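Local coordinates for SusD superfamily protein (Parabacteroides distasonis, PDB 3OTN), which probably binds carbohydrate or other nutrients at the outer membrane, at residues A[24-29]-A[119-124]; A[166-171]-A[191-196]; A[303-306]-A[310-313]. One frame throughout, in Å; residues are numbered along the deposited sequence.

Interaction 1 (A[24-29]-A[119-124]); sequences NSAYLK and KFMRAL. With ACT (acetate ion), chain F; EDO (1,2-ethanediol), chain T; ACT (acetate ion), chain G; EDO (1,2-ethanediol), chain R.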
ATOM      1  N   ASN A  24      17.728  12.572  -2.632  1.00 18.35           N
ATOM      2  CA  ASN A  24      17.023  12.326  -1.366  1.00 20.81           C
ATOM      3  C   ASN A  24      15.723  13.127  -1.210  1.00 18.45           C
ATOM      4  O   ASN A  24      14.773  12.658  -0.594  1.00 17.93           O
ATOM      5  CB  ASN A  24      17.967  12.582  -0.170  1.00 19.04           C
ATOM      6  CG  ASN A  24      19.027  11.470   0.023  1.00 24.30           C
ATOM      7  OD1 ASN A  24      18.860  10.330  -0.431  1.00 21.98           O
ATOM      8  ND2 ASN A  24      20.118  11.810   0.725  1.00 21.05           N
ATOM      9  N   SER A  25      15.658  14.305  -1.827  1.00 19.81           N
ATOM     10  CA  SER A  25      14.465  15.164  -1.730  1.00 21.34           C
ATOM     11  C   SER A  25      13.233  14.427  -2.285  1.00 19.33           C
ATOM     12  O   SER A  25      12.110  14.658  -1.830  1.00 19.36           O
ATOM     13  CB  SER A  25      14.695  16.539  -2.438  1.00 22.88           C
ATOM     14  OG  SER A  25      14.618  16.434  -3.874  1.00 23.82           O
ATOM     15  N   ALA A  26      13.459  13.501  -3.217  1.00 16.24           N
ATOM     16  CA  ALA A  26      12.382  12.709  -3.835  1.00 16.29           C
ATOM     17  C   ALA A  26      11.722  11.740  -2.869  1.00 16.33           C
ATOM     18  O   ALA A  26      10.515  11.421  -3.010  1.00 20.38           O
ATOM     19  CB  ALA A  26      12.901  11.952  -5.096  1.00 15.71           C
ATOM     20  N   TYR A  27      12.484  11.317  -1.862  1.00 18.88           N
ATOM     21  CA  TYR A  27      12.001  10.401  -0.818  1.00 20.17           C
ATOM     22  C   TYR A  27      11.166  11.084   0.270  1.00 18.48           C
ATOM     23  O   TYR A  27      10.441  10.398   0.990  1.00 18.46           O
ATOM     24  CB  TYR A  27      13.171   9.681  -0.125  1.00 20.47           C
ATOM     25  CG  TYR A  27      14.024   8.723  -0.976  1.00 17.61           C
ATOM     26  CD1 TYR A  27      14.882   9.170  -1.985  1.00 19.07           C
ATOM     27  CD2 TYR A  27      13.974   7.359  -0.738  1.00 16.37           C
ATOM     28  CE1 TYR A  27      15.661   8.249  -2.736  1.00 19.05           C
ATOM     29  CE2 TYR A  27      14.731   6.451  -1.467  1.00 19.41           C
ATOM     30  CZ  TYR A  27      15.585   6.880  -2.442  1.00 20.33           C
ATOM     31  OH  TYR A  27      16.313   5.888  -3.110  1.00 17.85           O
ATOM     32  N   LEU A  28      11.286  12.397   0.404  1.00 17.47           N
ATOM     33  CA  LEU A  28      10.739  13.114   1.561  1.00 19.08           C
ATOM     34  C   LEU A  28       9.250  12.910   1.721  1.00 18.61           C
ATOM     35  O   LEU A  28       8.766  12.643   2.821  1.00 17.98           O
ATOM     36  CB  LEU A  28      11.040  14.614   1.476  1.00 18.51           C
ATOM     37  CG  LEU A  28      12.506  15.014   1.608  1.00 24.71           C
ATOM     38  CD1 LEU A  28      12.634  16.544   1.407  1.00 24.84           C
ATOM     39  CD2 LEU A  28      13.069  14.521   2.936  1.00 20.31           C
ATOM     40  N   LYS A  29       8.527  12.984   0.608  1.00 18.42           N
ATOM     41  CA  LYS A  29       7.070  12.881   0.668  1.00 19.88           C
ATOM     42  C   LYS A  29       6.577  11.424   0.636  1.00 18.13           C
ATOM     43  O   LYS A  29       5.372  11.182   0.558  1.00 18.71           O
ATOM     44  CB  LYS A  29       6.406  13.808  -0.369  1.00 19.54           C
ATOM     45  CG  LYS A  29       6.470  15.299   0.041  1.00 24.65           C
ATOM     46  CD  LYS A  29       5.503  15.550   1.202  1.00 29.00           C
ATOM     47  CE  LYS A  29       5.388  16.985   1.590  1.00 39.79           C
ATOM     48  NZ  LYS A  29       6.638  17.446   2.086  1.00 25.52           N
ATOM     49  N   LYS A 119      13.064   9.129 -11.020  1.00 17.15           N
ATOM     50  CA  LYS A 119      12.021   8.763 -11.979  1.00 18.11           C
ATOM     51  C   LYS A 119      11.123   7.677 -11.398  1.00 16.21           C
ATOM     52  O   LYS A 119       9.907   7.719 -11.603  1.00 19.41           O
ATOM     53  CB  LYS A 119      12.593   8.323 -13.315  1.00 18.68           C
ATOM     54  CG  LYS A 119      13.155   9.458 -14.138  1.00 23.09           C
ATOM     55  CD  LYS A 119      13.910   8.883 -15.328  1.00 26.90           C
ATOM     56  CE  LYS A 119      14.640   9.969 -16.125  1.00 30.96           C
ATOM     57  NZ  LYS A 119      15.248   9.370 -17.356  1.00 25.27           N
ATOM     58  N   PHE A 120      11.713   6.702 -10.693  1.00 16.52           N
ATOM     59  CA  PHE A 120      10.919   5.707  -9.967  1.00 14.91           C
ATOM     60  C   PHE A 120       9.916   6.414  -9.059  1.00 17.33           C
ATOM     61  O   PHE A 120       8.734   6.061  -9.063  1.00 18.95           O
ATOM     62  CB  PHE A 120      11.794   4.742  -9.147  1.00 15.38           C
ATOM     63  CG  PHE A 120      11.032   3.959  -8.097  1.00 17.46           C
ATOM     64  CD1 PHE A 120      10.465   2.710  -8.396  1.00 14.61           C
ATOM     65  CD2 PHE A 120      10.890   4.461  -6.819  1.00 19.09           C
ATOM     66  CE1 PHE A 120       9.764   1.986  -7.427  1.00 20.29           C
ATOM     67  CE2 PHE A 120      10.161   3.761  -5.850  1.00 13.85           C
ATOM     68  CZ  PHE A 120       9.619   2.502  -6.155  1.00 18.94           C
HETATM   69  N   MSE A 121      10.379   7.431  -8.313  1.00 16.79           N
HETATM   70  CA  MSE A 121       9.530   8.064  -7.313  1.00 17.29           C
HETATM   71  C   MSE A 121       8.369   8.836  -7.943  1.00 17.71           C
HETATM   72  O   MSE A 121       7.255   8.858  -7.406  1.00 19.15           O
HETATM   73  CB  MSE A 121      10.346   9.008  -6.394  1.00 14.68           C
HETATM   74  CG  MSE A 121       9.870   8.970  -4.953  1.00 15.02           C
HETATM   75 SE   MSE A 121      10.270   7.328  -4.067  0.75 14.91          SE
HETATM   76  CE  MSE A 121      12.128   7.749  -3.850  1.00 15.70           C
ATOM     77  N   ARG A 122       8.654   9.510  -9.048  1.00 18.54           N
ATOM     78  CA  ARG A 122       7.646  10.270  -9.731  1.00 16.13           C
ATOM     79  C   ARG A 122       6.560   9.317 -10.215  1.00 15.64           C
ATOM     80  O   ARG A 122       5.381   9.591 -10.047  1.00 16.73           O
ATOM     81  CB  ARG A 122       8.256  11.094 -10.869  1.00 18.03           C
ATOM     82  CG  ARG A 122       7.195  11.870 -11.594  1.00 17.72           C
ATOM     83  CD  ARG A 122       7.735  12.915 -12.483  1.00 22.22           C
ATOM     84  NE  ARG A 122       8.440  12.374 -13.626  1.00 18.28           N
ATOM     85  CZ  ARG A 122       9.155  13.107 -14.463  1.00 21.47           C
ATOM     86  NH1 ARG A 122       9.254  14.431 -14.301  1.00 24.83           N
ATOM     87  NH2 ARG A 122       9.789  12.511 -15.469  1.00 19.39           N
ATOM     88  N   ALA A 123       6.967   8.202 -10.823  1.00 16.29           N
ATOM     89  CA  ALA A 123       6.049   7.170 -11.237  1.00 16.23           C
ATOM     90  C   ALA A 123       5.215   6.657 -10.073  1.00 16.07           C
ATOM     91  O   ALA A 123       4.021   6.429 -10.244  1.00 17.20           O
ATOM     92  CB  ALA A 123       6.771   5.998 -11.934  1.00 16.83           C
ATOM     93  N   LEU A 124       5.846   6.454  -8.923  1.00 15.78           N
ATOM     94  CA  LEU A 124       5.182   5.953  -7.724  1.00 16.99           C
ATOM     95  C   LEU A 124       4.078   6.914  -7.231  1.00 16.25           C
ATOM     96  O   LEU A 124       2.928   6.501  -6.995  1.00 14.57           O
ATOM     97  CB  LEU A 124       6.212   5.675  -6.605  1.00 19.01           C
ATOM     98  CG  LEU A 124       5.687   5.063  -5.280  1.00 19.35           C
ATOM     99  CD1 LEU A 124       5.132   3.656  -5.498  1.00 16.44           C
ATOM    100  CD2 LEU A 124       6.721   5.123  -4.185  1.00 14.56           C
TER
HETATM  101  C   ACT F 604      17.879   7.809 -16.331  1.00 51.54           C
HETATM  102  O   ACT F 604      16.967   7.102 -16.842  1.00 52.50           O
HETATM  103  OXT ACT F 604      18.491   7.241 -15.400  1.00 49.62           O
HETATM  104  CH3 ACT F 604      18.207   9.218 -16.784  1.00 46.46           C
HETATM  105  C1  EDO T 634      16.779   8.180   2.862  1.00 53.38           C
HETATM  106  O1  EDO T 634      16.545   9.159   1.851  1.00 44.00           O
HETATM  107  C2  EDO T 634      15.871   6.963   2.680  1.00 45.01           C
HETATM  108  O2  EDO T 634      16.698   5.833   2.482  1.00 52.47           O
HETATM  109  C   ACT G 606      20.579  14.575   2.756  1.00 50.28           C
HETATM  110  O   ACT G 606      21.356  14.558   1.761  1.00 45.81           O
HETATM  111  OXT ACT G 606      19.343  14.694   2.518  1.00 49.06           O
HETATM  112  CH3 ACT G 606      21.109  14.404   4.161  1.00 48.52           C
HETATM  113  C1  EDO R 631      11.785  17.507 -14.963  1.00 38.42           C
HETATM  114  O1  EDO R 631      11.995  18.911 -15.004  1.00 47.95           O
HETATM  115  C2  EDO R 631      11.561  16.988 -16.375  1.00 51.20           C
HETATM  116  O2  EDO R 631      10.739  15.815 -16.345  1.00 49.22           O

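Interaction 2 (A[166-171]-A[191-196]); sequences PDLLEA and KALLAD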
ATOM      1  N   PRO A 166       6.910   5.538 -19.086  1.00 19.90           N
ATOM      2  CA  PRO A 166       8.251   5.948 -19.556  1.00 21.73           C
ATOM      3  C   PRO A 166       9.269   6.152 -18.438  1.00 21.87           C
ATOM      4  O   PRO A 166      10.431   5.802 -18.612  1.00 22.08           O
ATOM      5  CB  PRO A 166       7.989   7.258 -20.313  1.00 20.97           C
ATOM      6  CG  PRO A 166       6.563   7.204 -20.709  1.00 24.27           C
ATOM      7  CD  PRO A 166       5.847   6.423 -19.621  1.00 20.67           C
ATOM      8  N   ASP A 167       8.850   6.685 -17.290  1.00 22.28           N
ATOM      9  CA  ASP A 167       9.770   6.853 -16.137  1.00 22.86           C
ATOM     10  C   ASP A 167      10.339   5.497 -15.723  1.00 22.41           C
ATOM     11  O   ASP A 167      11.542   5.343 -15.530  1.00 20.12           O
ATOM     12  CB  ASP A 167       9.040   7.497 -14.921  1.00 20.68           C
ATOM     13  CG  ASP A 167       8.927   9.034 -15.004  1.00 32.65           C
ATOM     14  OD1 ASP A 167       9.433   9.670 -15.963  1.00 26.69           O
ATOM     15  OD2 ASP A 167       8.306   9.628 -14.082  1.00 27.56           O
ATOM     16  N   LEU A 168       9.452   4.513 -15.608  1.00 18.68           N
ATOM     17  CA  LEU A 168       9.849   3.201 -15.117  1.00 19.86           C
ATOM     18  C   LEU A 168      10.685   2.464 -16.173  1.00 21.18           C
ATOM     19  O   LEU A 168      11.653   1.809 -15.824  1.00 18.83           O
ATOM     20  CB  LEU A 168       8.635   2.393 -14.690  1.00 17.49           C
ATOM     21  CG  LEU A 168       8.048   2.905 -13.360  1.00 18.36           C
ATOM     22  CD1 LEU A 168       6.721   2.279 -12.994  1.00 13.11           C
ATOM     23  CD2 LEU A 168       9.033   2.700 -12.196  1.00 18.44           C
ATOM     24  N   LEU A 169      10.363   2.638 -17.453  1.00 18.72           N
ATOM     25  CA  LEU A 169      11.121   1.949 -18.505  1.00 20.98           C
ATOM     26  C   LEU A 169      12.532   2.525 -18.587  1.00 22.15           C
ATOM     27  O   LEU A 169      13.498   1.796 -18.873  1.00 21.30           O
ATOM     28  CB  LEU A 169      10.425   2.045 -19.856  1.00 21.92           C
ATOM     29  CG  LEU A 169       9.101   1.276 -20.017  1.00 22.11           C
ATOM     30  CD1 LEU A 169       8.496   1.643 -21.391  1.00 21.90           C
ATOM     31  CD2 LEU A 169       9.267  -0.249 -19.853  1.00 24.58           C
ATOM     32  N   GLU A 170      12.662   3.829 -18.357  1.00 20.63           N
ATOM     33  CA  GLU A 170      14.001   4.438 -18.319  1.00 22.74           C
ATOM     34  C   GLU A 170      14.736   3.974 -17.054  1.00 21.61           C
ATOM     35  O   GLU A 170      15.911   3.570 -17.135  1.00 21.70           O
ATOM     36  CB  GLU A 170      13.907   5.949 -18.390  1.00 24.65           C
ATOM     37  CG  GLU A 170      13.314   6.429 -19.770  1.00 34.13           C
ATOM     38  CD  GLU A 170      12.925   7.907 -19.806  1.00 38.58           C
ATOM     39  OE1 GLU A 170      13.166   8.647 -18.826  1.00 35.64           O
ATOM     40  OE2 GLU A 170      12.363   8.330 -20.833  1.00 45.43           O
ATOM     41  N   ALA A 171      14.051   3.963 -15.903  1.00 18.46           N
ATOM     42  CA  ALA A 171      14.709   3.513 -14.652  1.00 22.80           C
ATOM     43  C   ALA A 171      15.208   2.054 -14.785  1.00 24.71           C
ATOM     44  O   ALA A 171      16.298   1.682 -14.324  1.00 23.78           O
ATOM     45  CB  ALA A 171      13.755   3.689 -13.435  1.00 19.83           C
ATOM     46  N   LYS A 191      11.051  -2.958 -10.672  1.00 18.99           N
ATOM     47  CA  LYS A 191      10.359  -4.102 -11.308  1.00 19.63           C
ATOM     48  C   LYS A 191       9.053  -4.422 -10.602  1.00 19.69           C
ATOM     49  O   LYS A 191       8.090  -4.746 -11.262  1.00 19.70           O
ATOM     50  CB  LYS A 191      11.202  -5.391 -11.348  1.00 19.74           C
ATOM     51  CG  LYS A 191      12.538  -5.301 -11.987  1.00 26.15           C
ATOM     52  CD  LYS A 191      12.482  -5.033 -13.420  1.00 29.73           C
ATOM     53  CE  LYS A 191      13.910  -5.180 -14.075  1.00 28.04           C
ATOM     54  NZ  LYS A 191      13.705  -5.072 -15.514  1.00 20.75           N
ATOM     55  N   ALA A 192       9.016  -4.313  -9.275  1.00 17.37           N
ATOM     56  CA  ALA A 192       7.775  -4.559  -8.502  1.00 18.69           C
ATOM     57  C   ALA A 192       6.698  -3.528  -8.855  1.00 19.40           C
ATOM     58  O   ALA A 192       5.541  -3.876  -9.100  1.00 22.09           O
ATOM     59  CB  ALA A 192       8.061  -4.547  -6.998  1.00 17.95           C
ATOM     60  N   LEU A 193       7.080  -2.257  -8.889  1.00 17.25           N
ATOM     61  CA  LEU A 193       6.166  -1.204  -9.259  1.00 17.48           C
ATOM     62  C   LEU A 193       5.697  -1.344 -10.688  1.00 17.17           C
ATOM     63  O   LEU A 193       4.494  -1.219 -10.944  1.00 20.20           O
ATOM     64  CB  LEU A 193       6.788   0.182  -9.075  1.00 17.32           C
ATOM     65  CG  LEU A 193       5.892   1.377  -9.441  1.00 20.63           C
ATOM     66  CD1 LEU A 193       4.515   1.292  -8.742  1.00 17.08           C
ATOM     67  CD2 LEU A 193       6.611   2.681  -9.113  1.00 16.50           C
ATOM     68  N   LEU A 194       6.629  -1.604 -11.614  1.00 17.41           N
ATOM     69  CA  LEU A 194       6.272  -1.717 -13.027  1.00 18.69           C
ATOM     70  C   LEU A 194       5.397  -2.972 -13.268  1.00 20.00           C
ATOM     71  O   LEU A 194       4.467  -2.925 -14.083  1.00 19.77           O
ATOM     72  CB  LEU A 194       7.504  -1.654 -13.944  1.00 18.96           C
ATOM     73  CG  LEU A 194       7.262  -1.655 -15.457  1.00 19.15           C
ATOM     74  CD1 LEU A 194       6.233  -0.608 -15.877  1.00 16.05           C
ATOM     75  CD2 LEU A 194       8.567  -1.451 -16.225  1.00 22.34           C
ATOM     76  N   ALA A 195       5.628  -4.059 -12.526  1.00 19.67           N
ATOM     77  CA  ALA A 195       4.703  -5.208 -12.589  1.00 22.68           C
ATOM     78  C   ALA A 195       3.256  -4.780 -12.237  1.00 18.95           C
ATOM     79  O   ALA A 195       2.291  -5.122 -12.914  1.00 18.61           O
ATOM     80  CB  ALA A 195       5.164  -6.349 -11.666  1.00 20.47           C
ATOM     81  N   ASP A 196       3.144  -4.014 -11.179  1.00 18.61           N
ATOM     82  CA  ASP A 196       1.872  -3.568 -10.662  1.00 20.85           C
ATOM     83  C   ASP A 196       1.218  -2.569 -11.644  1.00 20.56           C
ATOM     84  O   ASP A 196      -0.012  -2.636 -11.895  1.00 21.97           O
ATOM     85  CB  ASP A 196       2.100  -2.945  -9.277  1.00 19.28           C
ATOM     86  CG  ASP A 196       0.834  -2.848  -8.427  1.00 24.90           C
ATOM     87  OD1 ASP A 196      -0.261  -3.207  -8.884  1.00 23.70           O
ATOM     88  OD2 ASP A 196       0.943  -2.354  -7.278  1.00 21.87           O
TER

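Interaction 3 (A[303-306]-A[310-313]); sequences EEKQ and TNYK. With EDO (1,2-ethanediol), chain O.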
ATOM      1  N   GLU A 303      -4.890 -18.087  13.741  1.00 27.58           N
ATOM      2  CA  GLU A 303      -4.520 -18.557  15.080  1.00 28.39           C
ATOM      3  C   GLU A 303      -4.150 -17.348  15.932  1.00 26.75           C
ATOM      4  O   GLU A 303      -3.651 -16.326  15.417  1.00 23.05           O
ATOM      5  CB  GLU A 303      -3.378 -19.563  15.030  1.00 30.13           C
ATOM      6  CG  GLU A 303      -3.755 -20.832  14.284  1.00 31.19           C
ATOM      7  CD  GLU A 303      -2.622 -21.854  14.212  1.00 35.95           C
ATOM      8  OE1 GLU A 303      -1.523 -21.603  14.761  1.00 33.66           O
ATOM      9  OE2 GLU A 303      -2.849 -22.909  13.586  1.00 39.00           O
ATOM     10  N   GLU A 304      -4.421 -17.467  17.224  1.00 24.66           N
ATOM     11  CA  GLU A 304      -4.239 -16.365  18.162  1.00 26.38           C
ATOM     12  C   GLU A 304      -2.832 -15.798  18.054  1.00 27.29           C
ATOM     13  O   GLU A 304      -1.859 -16.541  18.115  1.00 26.64           O
ATOM     14  CB  GLU A 304      -4.493 -16.830  19.600  1.00 29.18           C
ATOM     15  CG  GLU A 304      -4.355 -15.737  20.681  1.00 31.85           C
ATOM     16  CD  GLU A 304      -5.383 -14.595  20.553  1.00 25.73           C
ATOM     17  OE1 GLU A 304      -6.482 -14.808  20.017  1.00 28.37           O
ATOM     18  OE2 GLU A 304      -5.069 -13.498  21.062  1.00 24.24           O
ATOM     19  N   LYS A 305      -2.749 -14.473  17.924  1.00 25.61           N
ATOM     20  CA  LYS A 305      -1.468 -13.766  17.814  1.00 26.72           C
ATOM     21  C   LYS A 305      -0.618 -14.157  16.586  1.00 25.38           C
ATOM     22  O   LYS A 305       0.616 -14.203  16.638  1.00 27.14           O
ATOM     23  CB  LYS A 305      -0.691 -13.804  19.163  1.00 26.85           C
ATOM     24  CG  LYS A 305      -1.412 -12.959  20.244  1.00 27.68           C
ATOM     25  CD  LYS A 305      -0.766 -13.016  21.605  1.00 23.47           C
ATOM     26  CE  LYS A 305      -1.636 -12.391  22.679  1.00 27.46           C
ATOM     27  NZ  LYS A 305      -2.862 -13.200  23.037  1.00 17.62           N
ATOM     28  N   GLN A 306      -1.313 -14.387  15.475  1.00 21.96           N
ATOM     29  CA  GLN A 306      -0.709 -14.423  14.158  1.00 23.30           C
ATOM     30  C   GLN A 306      -1.150 -13.115  13.535  1.00 20.44           C
ATOM     31  O   GLN A 306      -0.611 -12.089  13.909  1.00 20.97           O
ATOM     32  CB  GLN A 306      -1.102 -15.693  13.394  1.00 24.80           C
ATOM     33  CG  GLN A 306      -0.507 -16.949  14.077  1.00 24.05           C
ATOM     34  CD  GLN A 306       1.030 -17.036  13.991  1.00 27.41           C
ATOM     35  OE1 GLN A 306       1.661 -16.427  13.140  1.00 22.24           O
ATOM     36  NE2 GLN A 306       1.611 -17.835  14.853  1.00 24.33           N
ATOM     37  N   THR A 310      -7.113 -11.428  20.351  1.00 24.35           N
ATOM     38  CA  THR A 310      -8.390 -11.313  21.074  1.00 24.21           C
ATOM     39  C   THR A 310      -8.203 -11.161  22.586  1.00 24.57           C
ATOM     40  O   THR A 310      -9.169 -10.944  23.305  1.00 25.60           O
ATOM     41  CB  THR A 310      -9.237 -12.584  20.856  1.00 25.02           C
ATOM     42  OG1 THR A 310      -8.522 -13.704  21.375  1.00 22.66           O
ATOM     43  CG2 THR A 310      -9.532 -12.833  19.396  1.00 24.36           C
ATOM     44  N   ASN A 311      -6.977 -11.332  23.079  1.00 23.91           N
ATOM     45  CA  ASN A 311      -6.655 -11.061  24.455  1.00 22.59           C
ATOM     46  C   ASN A 311      -5.215 -10.520  24.587  1.00 23.21           C
ATOM     47  O   ASN A 311      -4.367 -10.718  23.703  1.00 24.99           O
ATOM     48  CB  ASN A 311      -6.865 -12.332  25.301  1.00 25.26           C
ATOM     49  CG  ASN A 311      -5.831 -13.413  25.003  1.00 27.84           C
ATOM     50  OD1 ASN A 311      -4.642 -13.218  25.216  1.00 27.19           O
ATOM     51  ND2 ASN A 311      -6.289 -14.559  24.522  1.00 25.93           N
ATOM     52  N   TYR A 312      -4.957  -9.832  25.688  1.00 24.44           N
ATOM     53  CA  TYR A 312      -3.613  -9.325  26.003  1.00 27.45           C
ATOM     54  C   TYR A 312      -3.563  -9.102  27.507  1.00 29.18           C
ATOM     55  O   TYR A 312      -4.303  -9.758  28.234  1.00 34.89           O
ATOM     56  CB  TYR A 312      -3.244  -8.078  25.151  1.00 23.89           C
ATOM     57  CG  TYR A 312      -1.756  -7.953  24.897  1.00 25.31           C
ATOM     58  CD1 TYR A 312      -1.092  -8.833  24.048  1.00 24.22           C
ATOM     59  CD2 TYR A 312      -0.993  -6.962  25.537  1.00 25.34           C
ATOM     60  CE1 TYR A 312       0.314  -8.749  23.847  1.00 25.21           C
ATOM     61  CE2 TYR A 312       0.397  -6.876  25.338  1.00 26.26           C
ATOM     62  CZ  TYR A 312       1.032  -7.763  24.488  1.00 26.00           C
ATOM     63  OH  TYR A 312       2.386  -7.656  24.319  1.00 23.08           O
ATOM     64  N   LYS A 313      -2.595  -8.364  28.009  1.00 30.29           N
ATOM     65  CA  LYS A 313      -2.552  -8.005  29.426  1.00 31.99           C
ATOM     66  C   LYS A 313      -2.547  -6.491  29.503  1.00 29.21           C
ATOM     67  O   LYS A 313      -2.058  -5.825  28.589  1.00 24.95           O
ATOM     68  CB  LYS A 313      -1.292  -8.565  30.088  1.00 35.92           C
ATOM     69  CG  LYS A 313      -1.104 -10.081  29.938  1.00 46.42           C
ATOM     70  CD  LYS A 313      -0.011 -10.641  30.891  1.00 54.96           C
ATOM     71  CE  LYS A 313       0.389 -12.069  30.513  1.00 59.22           C
ATOM     72  NZ  LYS A 313       1.275 -12.720  31.516  1.00 59.58           N
TER
HETATM   73  C1  EDO O 627     -10.241 -14.555  24.859  1.00 41.06           C
HETATM   74  O1  EDO O 627      -9.070 -14.948  24.149  1.00 36.83           O
HETATM   75  C2  EDO O 627     -11.457 -15.268  24.262  1.00 49.45           C
HETATM   76  O2  EDO O 627     -11.762 -14.698  22.992  1.00 48.95           O

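Interaction 1 (A[24-29]-A[119-124])
The Y27 ring has the methyl CE of selenomethionine M121 over one face and O1 of a 1,2-ethanediol (chain T), probably from the crystallisation liquor, over the opposite face. CE stands 3.4 Å from the ring centroid, only 6° off the ring normal, so the methyl sits over the middle of the face in a CH-pi contact. The selenium lies farther back on the same side, SE to the centroid of Y27 being 5.1 Å, which makes this a Met-aromatic contact led by the methyl. Bends at chi2 (70°) and chi3 (76°) of M121 carry CE across to the ring, and the two side chains cross at about a right angle. At the edge of the ring, Y27 OH is hydrogen-bonded outside both segments, to E117 and the backbone N of V185, bonds that probably limit how far the ring can swing. Nearer the backbone, M121 CG lies 3.2 Å from A26 O, which is hydrogen-bonded to the hydroxyl of Y125. A26 CB and M121 CB are 4.1 Å apart. The R122 guanidinium, salt-bridged to D167 and bonded to N94, meets O2 of a second ethanediol (chain R) in plane at its edge. The contact joins segment 24-29, on helix 15-25, to helix 108-133 in the helical part of this SusD-family protein. Its chemistry is that of a buried apolar seam: dispersion and CH-pi attraction link the segments, while A26 O and the Y27 hydroxyl are bonded to residues outside them.

Interaction 2 (A[166-171]-A[191-196])
L168 and L193 meet at about a right angle between two neighbouring helices, 156-172 and 187-202, an obliquely crossing, roughly antiparallel pair in the helical, TPR-like part of the SusD fold. Over the short segments the axes approach to 10.2 Å and their directions differ by 144°. L168 reaches across from the first helix: its CD1 lies 3.8 Å from L193 CG, and its CD2 reaches L193 CD2 as well, so both methyls bear on one branch of the partner. Next along the helix, L194 has CG anti to the backbone N (chi1 -176°), which turns its two methyls to the base of L168, with CD1 4.0 Å from L168 CB. The CB of L169 points away from the partner helix, but its CD2 methyl reaches L194, and these two side chains again cross at about a right angle. Four leucines thus make an entirely apolar joint, in which L168 is in touch with both L193 and L194. Helix 108-133 closes over one flank, through A123 on L168 and F120 and F127 on L193, while R219 of helix 210-225 packs on L169 and L194. At the margin of the contact, methyl CD2 of L169 rests 3.9 Å from methyl CD2 of L194.

Interaction 3 (A[303-306]-A[310-313])
E304 OE2 accepts two hydrogen bonds, from the backbone N of T310 and from K305 NZ, the latter also a salt bridge. E304 and K305 are the central residues of a type II beta turn, E303 to Q306, which precedes strand 308-312, the middle strand of a small three-stranded antiparallel sheet. The T310 N-H uses the syn lone pair of OE2 (3.0 Å, N-H...acceptor angle 164°), whereas K305 NZ comes on the anti side at 3.0 Å from OE2. The other carboxylate oxygen, E304 OE1, takes the shortest bond, 2.7 Å from T310 OG1, met from above the carboxylate plane. Two-point contact with T310 plus the lysine should limit rotation of the carboxylate and favour its charged form. An extended first torsion of E304 (chi1 -179°), followed by a bend at chi2, brings the carboxylate to T310. The K305 ammonium is shared further: NZ bonds N311 OD1 at 2.8 Å and N311 O at 3.0 Å, in each case from above the carbonyl plane. CE of K305 approaches the edge of the ring of Y312, on the strand, whose hydroxyl is held by D346 and Q342. An ethanediol, probably from the crystallisation liquor, bridges T310 and N311: its O1 donates to T310 OG1 and accepts from N311 ND2 at 2.8 Å, almost straight at 177°.

How the interactions relate
Interactions 1 and 2 are buried contacts of the same helical region and use successive helices: helix 108-133, used by interaction 1, is followed by helix 156-172, used by interaction 2. They touch directly, their centres 13 Å apart, where K119 and R122 form salt bridges to E170 and D167 and A123 packs on L168. Thus ionic links join two contacts whose own chemistry is apolar, a CH-pi contact in one and leucine packing in the other. Interaction 3 stands alone on the far side of the chain's centre, with nearest atoms about 23 Å from interaction 2; at the surface, between a turn and a strand, it relies on charge and hydrogen bonds.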